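Local coordinates for Low molecular weight phosphotyrosine protein phosphatase (Vibrio cholerae, PDB 6U1P) that probably removes phosphate from phosphotyrosine in proteins, as expected for a low molecular weight protein tyrosine phosphatase, at residues Ser41-Thr47 against Val72-Thr76. Sequence-based numbering, arbitrary orientation.
Sequences SAGTLKT and VQQVT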
loop_
_atom_site.group_PDB
_atom_site.type_symbol
_atom_site.label_atom_id
_atom_site.label_comp_id
_atom_site.label_asym_id
_atom_site.label_seq_id
_atom_site.Cartn_x
_atom_site.Cartn_y
_atom_site.Cartn_z
ATOM N N SER B 41 -8.181 -5.484 19.528
ATOM C CA SER B 41 -8.471 -5.763 18.137
ATOM C C SER B 41 -7.942 -7.149 17.794
ATOM O O SER B 41 -7.075 -7.698 18.481
ATOM C CB SER B 41 -7.855 -4.711 17.208
ATOM O OG SER B 41 -6.451 -4.782 17.251
ATOM N N ALA B 42 -8.481 -7.712 16.715
ATOM C CA ALA B 42 -8.114 -9.056 16.280
ATOM C C ALA B 42 -8.550 -9.232 14.831
ATOM O O ALA B 42 -9.386 -8.480 14.318
ATOM C CB ALA B 42 -8.742 -10.135 17.177
ATOM N N GLY B 43 -7.992 -10.252 14.184
ATOM C CA GLY B 43 -8.319 -10.574 12.806
ATOM C C GLY B 43 -9.027 -11.916 12.734
ATOM O O GLY B 43 -8.879 -12.758 13.624
ATOM N N THR B 44 -9.856 -12.093 11.702
ATOM C CA THR B 44 -10.483 -13.395 11.525
ATOM C C THR B 44 -9.483 -14.433 11.023
ATOM O O THR B 44 -9.635 -15.620 11.319
ATOM C CB THR B 44 -11.699 -13.297 10.587
ATOM O OG1 THR B 44 -11.342 -12.638 9.365
ATOM C CG2 THR B 44 -12.855 -12.538 11.251
ATOM N N LEU B 45 -8.450 -14.020 10.293
ATOM C CA LEU B 45 -7.553 -14.954 9.621
ATOM C C LEU B 45 -6.150 -14.882 10.213
ATOM O O LEU B 45 -5.635 -13.791 10.473
ATOM C CB LEU B 45 -7.543 -14.692 8.115
ATOM C CG LEU B 45 -6.853 -15.658 7.149
ATOM C CD1 LEU B 45 -5.345 -15.441 7.020
ATOM C CD2 LEU B 45 -7.133 -17.095 7.610
ATOM N N LYS B 46 -5.553 -16.052 10.453
ATOM C CA LYS B 46 -4.186 -16.170 10.953
ATOM C C LYS B 46 -3.206 -15.630 9.922
ATOM O O LYS B 46 -2.944 -16.277 8.902
ATOM C CB LYS B 46 -3.861 -17.640 11.278
ATOM C CG LYS B 46 -2.397 -17.947 11.585
ATOM C CD LYS B 46 -1.935 -19.203 10.832
ATOM C CE LYS B 46 -0.731 -19.864 11.505
ATOM N NZ LYS B 46 0.034 -20.829 10.641
ATOM N N THR B 47 -2.608 -14.481 10.200
ATOM C CA THR B 47 -1.551 -13.959 9.350
ATOM C C THR B 47 -0.196 -14.313 9.943
ATOM O O THR B 47 -0.085 -14.743 11.093
ATOM C CB THR B 47 -1.671 -12.436 9.201
ATOM O OG1 THR B 47 -0.674 -11.958 8.290
ATOM C CG2 THR B 47 -1.464 -11.749 10.544
ATOM N N VAL B 72 -0.374 -8.314 16.614
ATOM C CA VAL B 72 -1.441 -8.929 15.836
ATOM C C VAL B 72 -1.949 -10.193 16.530
ATOM O O VAL B 72 -1.158 -11.020 17.001
ATOM C CB VAL B 72 -0.907 -9.256 14.426
ATOM C CG1 VAL B 72 -1.951 -10.055 13.613
ATOM C CG2 VAL B 72 -0.467 -7.980 13.701
ATOM N N GLN B 73 -3.271 -10.382 16.538
ATOM C CA GLN B 73 -3.806 -11.632 17.066
ATOM C C GLN B 73 -5.087 -12.018 16.339
ATOM O O GLN B 73 -5.847 -11.159 15.880
ATOM C CB GLN B 73 -4.071 -11.538 18.575
ATOM C CG GLN B 73 -4.872 -10.324 18.950
ATOM C CD GLN B 73 -5.395 -10.376 20.379
ATOM O OE1 GLN B 73 -4.825 -11.059 21.242
ATOM N NE2 GLN B 73 -6.495 -9.661 20.633
ATOM N N GLN B 74 -5.331 -13.319 16.262
ATOM C CA GLN B 74 -6.572 -13.815 15.695
ATOM C C GLN B 74 -7.632 -13.957 16.787
ATOM O O GLN B 74 -7.325 -14.190 17.960
ATOM C CB GLN B 74 -6.365 -15.148 14.985
ATOM C CG GLN B 74 -7.616 -15.642 14.253
ATOM C CD GLN B 74 -7.417 -16.990 13.565
ATOM O OE1 GLN B 74 -6.745 -17.870 14.090
ATOM N NE2 GLN B 74 -8.014 -17.152 12.386
ATOM N N VAL B 75 -8.894 -13.779 16.389
ATOM C CA VAL B 75 -10.000 -13.957 17.320
ATOM C C VAL B 75 -10.026 -15.401 17.829
ATOM O O VAL B 75 -9.636 -16.346 17.127
ATOM C CB VAL B 75 -11.337 -13.583 16.656
ATOM C CG1 VAL B 75 -11.676 -14.550 15.534
ATOM C CG2 VAL B 75 -12.453 -13.563 17.684
ATOM N N THR B 76 -10.445 -15.558 19.086
ATOM C CA THR B 76 -10.555 -16.836 19.772
ATOM C C THR B 76 -11.982 -17.041 20.275
ATOM O O THR B 76 -12.833 -16.147 20.201
ATOM C CB THR B 76 -9.587 -16.910 20.951
ATOM O OG1 THR B 76 -10.097 -16.101 22.018
ATOM C CG2 THR B 76 -8.214 -16.393 20.544
#
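Gly43 and Gln74 form a single backbone bridge of the parallel pattern, their CA atoms 4.7 Å apart. Two hydrogen bonds define it: Gly43 N donates to Gln73 O and Val75 N to Gly43 O, both at 2.9 Å. The side-chain amides of Gln73 and Gln74 each add a bond flanking the bridge. CG of Gln73 is folded between its backbone N and carbonyl carbon (chi1 50°), and the extended chain beyond carries NE2 to Ser41 O, 3.0 Å away. Ser41 O lies near the amide plane of Gln73 (14° out of it), although NE2 sits 33° off the carbonyl plane of Ser41. Gln74, fully extended past Gly43 O, brings NE2 to Thr44 O; at 2.5 Å that bond is too short to trust in detail. Ala42 CB faces Val75 CB at 4.3 Å, and Thr47 crosses Val72 at about a right angle. The bridge lies beside the family's CX5R phosphate-binding loop (predicted nucleophile Cys12, predicted catalytic Arg18). It ties the end of strand 37-43, where the backbones of Ala42 and, just beyond it, Thr44 hydrogen-bond to that of Cys12, to the loop before helix 77-82, while Leu97 of helix 91-100 packs against Thr44 and Val75.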